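Putative hyaluronoglucosaminidase (Clostridium perfringens, PDB 6PWI) probably cleaves N-acetylhexosamine residues from glycans, as a secreted family 84 glycoside hydrolase represented here by its N-terminal domain, catalytic barrel and a following helical region. Local coordinates at residues 171-183 / 436-448. Numbering follows the deposited sequence.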
loop_
_atom_site.group_PDB
_atom_site.type_symbol
_atom_site.label_atom_id
_atom_site.label_comp_id
_atom_site.label_asym_id
_atom_site.label_seq_id
_atom_site.Cartn_x
_atom_site.Cartn_y
_atom_site.Cartn_z
ATOM N N ILE A 171 -14.054 19.018 -7.451
ATOM C CA ILE A 171 -12.797 18.288 -7.491
ATOM C C ILE A 171 -12.428 18.085 -8.956
ATOM O O ILE A 171 -13.235 17.578 -9.730
ATOM C CB ILE A 171 -12.903 16.932 -6.754
ATOM C CG1 ILE A 171 -13.282 17.086 -5.280
ATOM C CG2 ILE A 171 -11.621 16.127 -6.908
ATOM C CD1 ILE A 171 -13.640 15.783 -4.603
ATOM N N GLU A 172 -11.209 18.487 -9.326
ATOM C CA GLU A 172 -10.670 18.149 -10.633
ATOM C C GLU A 172 -9.441 17.266 -10.427
ATOM O O GLU A 172 -8.351 17.772 -10.159
ATOM C CB GLU A 172 -10.339 19.411 -11.436
ATOM C CG GLU A 172 -11.551 20.282 -11.740
ATOM C CD GLU A 172 -11.220 21.720 -12.119
ATOM O OE1 GLU A 172 -11.247 22.600 -11.215
ATOM O OE2 GLU A 172 -10.934 21.962 -13.318
ATOM N N ASP A 173 -9.627 15.946 -10.546
ATOM C CA ASP A 173 -8.637 15.010 -10.037
ATOM C C ASP A 173 -8.072 14.146 -11.160
ATOM O O ASP A 173 -8.710 13.934 -12.191
ATOM C CB ASP A 173 -9.204 14.172 -8.890
ATOM C CG ASP A 173 -8.173 13.804 -7.837
ATOM O OD1 ASP A 173 -6.960 14.062 -8.067
ATOM O OD2 ASP A 173 -8.581 13.264 -6.792
ATOM N N TYR A 174 -6.851 13.658 -10.930
ATOM C CA TYR A 174 -6.202 12.704 -11.812
ATOM C C TYR A 174 -5.018 12.067 -11.087
ATOM O O TYR A 174 -4.624 12.521 -10.017
ATOM C CB TYR A 174 -5.755 13.388 -13.105
ATOM C CG TYR A 174 -4.692 14.437 -12.913
ATOM C CD1 TYR A 174 -3.348 14.095 -12.863
ATOM C CD2 TYR A 174 -5.035 15.776 -12.793
ATOM C CE1 TYR A 174 -2.372 15.065 -12.689
ATOM C CE2 TYR A 174 -4.072 16.758 -12.626
ATOM C CZ TYR A 174 -2.738 16.398 -12.571
ATOM O OH TYR A 174 -1.798 17.371 -12.404
ATOM N N SER A 175 -4.457 11.016 -11.691
ATOM C CA SER A 175 -3.347 10.294 -11.102
ATOM C C SER A 175 -2.055 10.643 -11.831
ATOM O O SER A 175 -2.032 10.719 -13.056
ATOM C CB SER A 175 -3.580 8.813 -11.131
ATOM O OG SER A 175 -2.490 8.130 -10.523
ATOM N N ASP A 176 -0.985 10.830 -11.050
ATOM C CA ASP A 176 0.344 11.009 -11.603
ATOM C C ASP A 176 0.827 9.684 -12.184
ATOM O O ASP A 176 1.444 9.673 -13.241
ATOM C CB ASP A 176 1.303 11.610 -10.575
ATOM C CG ASP A 176 1.069 13.095 -10.366
ATOM O OD1 ASP A 176 0.920 13.810 -11.388
ATOM O OD2 ASP A 176 1.014 13.526 -9.186
ATOM N N GLY A 177 0.519 8.580 -11.493
ATOM C CA GLY A 177 0.968 7.259 -11.899
ATOM C C GLY A 177 -0.128 6.466 -12.608
ATOM O O GLY A 177 -1.299 6.555 -12.243
ATOM N N GLN A 178 0.284 5.688 -13.617
ATOM C CA GLN A 178 -0.579 4.756 -14.325
ATOM C C GLN A 178 -0.990 3.610 -13.391
ATOM O O GLN A 178 -2.166 3.263 -13.334
ATOM C CB GLN A 178 0.114 4.312 -15.616
ATOM C CG GLN A 178 -0.670 3.312 -16.457
ATOM C CD GLN A 178 0.143 2.651 -17.551
ATOM O OE1 GLN A 178 1.367 2.770 -17.628
ATOM N NE2 GLN A 178 -0.539 1.918 -18.417
ATOM N N TRP A 179 -0.033 3.040 -12.642
ATOM C CA TRP A 179 -0.299 1.901 -11.770
ATOM C C TRP A 179 -0.009 2.249 -10.315
ATOM O O TRP A 179 1.018 2.846 -10.007
ATOM C CB TRP A 179 0.476 0.648 -12.204
ATOM C CG TRP A 179 0.308 0.320 -13.653
ATOM C CD1 TRP A 179 1.292 0.328 -14.596
ATOM C CD2 TRP A 179 -0.916 -0.010 -14.347
ATOM N NE1 TRP A 179 0.772 0.009 -15.822
ATOM C CE2 TRP A 179 -0.580 -0.203 -15.705
ATOM C CE3 TRP A 179 -2.260 -0.167 -13.970
ATOM C CZ2 TRP A 179 -1.535 -0.541 -16.673
ATOM C CZ3 TRP A 179 -3.201 -0.507 -14.923
ATOM C CH2 TRP A 179 -2.843 -0.684 -16.262
ATOM N N ARG A 180 -0.938 1.857 -9.434
ATOM C CA ARG A 180 -0.829 2.047 -7.998
ATOM C C ARG A 180 -1.352 0.795 -7.298
ATOM O O ARG A 180 -2.508 0.413 -7.474
ATOM C CB ARG A 180 -1.656 3.255 -7.553
ATOM C CG ARG A 180 -1.423 4.522 -8.364
ATOM C CD ARG A 180 -2.494 5.578 -8.155
ATOM N NE ARG A 180 -3.855 5.158 -8.489
ATOM C CZ ARG A 180 -4.363 5.095 -9.722
ATOM N NH1 ARG A 180 -3.618 5.421 -10.767
ATOM N NH2 ARG A 180 -5.616 4.709 -9.906
ATOM N N GLY A 181 -0.492 0.145 -6.510
ATOM C CA GLY A 181 -0.958 -0.984 -5.731
ATOM C C GLY A 181 0.162 -1.729 -5.018
ATOM O O GLY A 181 1.166 -1.147 -4.611
ATOM N N PHE A 182 -0.046 -3.038 -4.878
ATOM C CA PHE A 182 0.801 -3.882 -4.060
ATOM C C PHE A 182 0.939 -5.237 -4.744
ATOM O O PHE A 182 0.038 -5.679 -5.454
ATOM C CB PHE A 182 0.207 -4.013 -2.654
ATOM C CG PHE A 182 -1.231 -4.472 -2.595
ATOM C CD1 PHE A 182 -1.545 -5.803 -2.338
ATOM C CD2 PHE A 182 -2.279 -3.576 -2.785
ATOM C CE1 PHE A 182 -2.869 -6.222 -2.272
ATOM C CE2 PHE A 182 -3.602 -3.998 -2.729
ATOM C CZ PHE A 182 -3.896 -5.321 -2.473
ATOM N N ILE A 183 2.085 -5.877 -4.506
ATOM C CA ILE A 183 2.420 -7.174 -5.064
ATOM C C ILE A 183 2.763 -8.113 -3.914
ATOM O O ILE A 183 3.582 -7.774 -3.060
ATOM C CB ILE A 183 3.604 -7.053 -6.045
ATOM C CG1 ILE A 183 3.996 -8.420 -6.616
ATOM C CG2 ILE A 183 4.786 -6.353 -5.384
ATOM C CD1 ILE A 183 4.925 -8.348 -7.800
ATOM N N LEU A 436 0.437 0.521 2.308
ATOM C CA LEU A 436 -0.521 0.595 1.215
ATOM C C LEU A 436 -1.056 2.020 1.120
ATOM O O LEU A 436 -1.109 2.587 0.031
ATOM C CB LEU A 436 -1.648 -0.425 1.409
ATOM C CG LEU A 436 -1.558 -1.681 0.541
ATOM C CD1 LEU A 436 -0.388 -2.561 0.961
ATOM C CD2 LEU A 436 -2.857 -2.469 0.608
ATOM N N PHE A 437 -1.408 2.600 2.276
ATOM C CA PHE A 437 -1.877 3.974 2.332
ATOM C C PHE A 437 -0.835 4.912 1.726
ATOM O O PHE A 437 -1.189 5.785 0.937
ATOM C CB PHE A 437 -2.203 4.374 3.770
ATOM C CG PHE A 437 -3.022 5.633 3.897
ATOM C CD1 PHE A 437 -4.407 5.572 3.976
ATOM C CD2 PHE A 437 -2.412 6.879 3.943
ATOM C CE1 PHE A 437 -5.159 6.733 4.112
ATOM C CE2 PHE A 437 -3.167 8.039 4.072
ATOM C CZ PHE A 437 -4.538 7.964 4.167
ATOM N N ALA A 438 0.444 4.710 2.085
ATOM C CA ALA A 438 1.515 5.588 1.639
ATOM C C ALA A 438 1.644 5.540 0.119
ATOM O O ALA A 438 1.593 6.582 -0.536
ATOM C CB ALA A 438 2.810 5.236 2.320
ATOM N N ILE A 439 1.778 4.325 -0.426
ATOM C CA ILE A 439 1.954 4.110 -1.857
ATOM C C ILE A 439 0.738 4.620 -2.637
ATOM O O ILE A 439 0.890 5.164 -3.726
ATOM C CB ILE A 439 2.265 2.627 -2.150
ATOM C CG1 ILE A 439 3.554 2.174 -1.459
ATOM C CG2 ILE A 439 2.289 2.336 -3.641
ATOM C CD1 ILE A 439 4.699 3.137 -1.586
ATOM N N ALA A 440 -0.461 4.452 -2.070
ATOM C CA ALA A 440 -1.682 4.909 -2.707
ATOM C C ALA A 440 -1.650 6.427 -2.861
ATOM O O ALA A 440 -1.899 6.940 -3.950
ATOM C CB ALA A 440 -2.882 4.462 -1.913
ATOM N N ASP A 441 -1.340 7.126 -1.762
ATOM C CA ASP A 441 -1.310 8.576 -1.724
ATOM C C ASP A 441 -0.218 9.081 -2.666
ATOM O O ASP A 441 -0.474 9.904 -3.542
ATOM C CB ASP A 441 -1.110 9.045 -0.284
ATOM C CG ASP A 441 -1.244 10.544 -0.057
ATOM O OD1 ASP A 441 -1.769 11.253 -0.951
ATOM O OD2 ASP A 441 -0.836 10.992 1.031
ATOM N N TYR A 442 1.001 8.560 -2.488
ATOM C CA TYR A 442 2.141 8.981 -3.282
ATOM C C TYR A 442 1.923 8.645 -4.755
ATOM O O TYR A 442 2.255 9.439 -5.630
ATOM C CB TYR A 442 3.423 8.332 -2.758
ATOM C CG TYR A 442 4.657 8.584 -3.588
ATOM C CD1 TYR A 442 5.205 9.854 -3.703
ATOM C CD2 TYR A 442 5.295 7.549 -4.250
ATOM C CE1 TYR A 442 6.347 10.090 -4.454
ATOM C CE2 TYR A 442 6.444 7.763 -4.996
ATOM C CZ TYR A 442 6.971 9.037 -5.099
ATOM O OH TYR A 442 8.095 9.250 -5.840
ATOM N N GLY A 443 1.375 7.455 -5.019
ATOM C CA GLY A 443 1.193 6.982 -6.381
ATOM C C GLY A 443 0.219 7.859 -7.159
ATOM O O GLY A 443 0.422 8.089 -8.354
ATOM N N TRP A 444 -0.819 8.345 -6.461
ATOM C CA TRP A 444 -1.867 9.158 -7.057
ATOM C C TRP A 444 -1.382 10.594 -7.276
ATOM O O TRP A 444 -1.460 11.106 -8.396
ATOM C CB TRP A 444 -3.155 9.111 -6.223
ATOM C CG TRP A 444 -4.273 9.912 -6.822
ATOM C CD1 TRP A 444 -4.553 11.227 -6.589
ATOM C CD2 TRP A 444 -5.253 9.462 -7.777
ATOM N NE1 TRP A 444 -5.634 11.625 -7.327
ATOM C CE2 TRP A 444 -6.086 10.566 -8.066
ATOM C CE3 TRP A 444 -5.512 8.239 -8.414
ATOM C CZ2 TRP A 444 -7.154 10.483 -8.965
ATOM C CZ3 TRP A 444 -6.563 8.158 -9.306
ATOM C CH2 TRP A 444 -7.375 9.265 -9.573
ATOM N N ASN A 445 -0.882 11.221 -6.197
ATOM C CA ASN A 445 -0.475 12.617 -6.197
ATOM C C ASN A 445 0.935 12.730 -5.625
ATOM O O ASN A 445 1.100 12.745 -4.408
ATOM C CB ASN A 445 -1.432 13.474 -5.358
ATOM C CG ASN A 445 -1.138 14.962 -5.412
ATOM O OD1 ASN A 445 -0.005 15.378 -5.652
ATOM N ND2 ASN A 445 -2.154 15.780 -5.180
ATOM N N ARG A 446 1.932 12.856 -6.510
ATOM C CA ARG A 446 3.326 12.816 -6.105
ATOM C C ARG A 446 3.760 14.108 -5.414
ATOM O O ARG A 446 4.323 14.063 -4.325
ATOM C CB ARG A 446 4.229 12.471 -7.288
ATOM C CG ARG A 446 4.333 10.978 -7.545
ATOM C CD ARG A 446 5.021 10.800 -8.877
ATOM N NE ARG A 446 4.573 9.640 -9.629
ATOM C CZ ARG A 446 4.806 9.482 -10.931
ATOM N NH1 ARG A 446 5.461 10.423 -11.597
ATOM N NH2 ARG A 446 4.380 8.395 -11.562
ATOM N N ALA A 447 3.529 15.257 -6.053
ATOM C CA ALA A 447 4.091 16.504 -5.552
ATOM C C ALA A 447 3.544 16.837 -4.164
ATOM O O ALA A 447 4.278 17.358 -3.324
ATOM C CB ALA A 447 3.863 17.630 -6.530
ATOM N N ASP A 448 2.267 16.511 -3.921
ATOM C CA ASP A 448 1.619 16.870 -2.671
ATOM C C ASP A 448 1.776 15.763 -1.632
ATOM O O ASP A 448 1.049 15.750 -0.643
ATOM C CB ASP A 448 0.138 17.199 -2.871
ATOM C CG ASP A 448 -0.124 18.319 -3.865
ATOM O OD1 ASP A 448 0.782 19.156 -4.070
ATOM O OD2 ASP A 448 -1.236 18.340 -4.436
HETATM O O HOH W 1 2.388 15.585 -8.680
HETATM O O HOH W 2 -3.886 5.431 -5.448
#
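Trp-444, in the last turn of helix 433-444, lays one face of its indole against the backbone of Tyr-174 and Ser-175, with Ser-175 CB making a CH-pi contact 3.7 Å from the centroid of the six-membered ring. Trp-444 CG lies anti to its own N (chi1 -179°), which sends the ring along strand 165-175 until Trp-444 NE1 donates to Asp-173 OD1 at 2.9 Å. The carboxylate stands nearly upright to the indole and is met from above its own plane; OD1 also accepts from Tyr-174 N and Gln-41 N. At the opposite end of the ring, Arg-180 sets its guanidinium perpendicular to the indole, CE3 of Trp-444 lying over its face, while NH1 forms a salt bridge with Asp-126.

Asp-176 grips the helix end and the loop beyond it: its backbone N donates to Trp-444 O (2.7 Å, 171°), and its OD2 accepts from Arg-446 N at 2.9 Å through the anti lone pair. A water links the same OD2 to Ala-447 N. Farther along, Leu-436 CD2 sits over the Phe-182 ring.

The last strand of the N-terminal sheet and the turn into the barrel's first strand thus meet the helix that follows the eighth strand, where the (beta/alpha)8 barrel of family 84 enzymes closes.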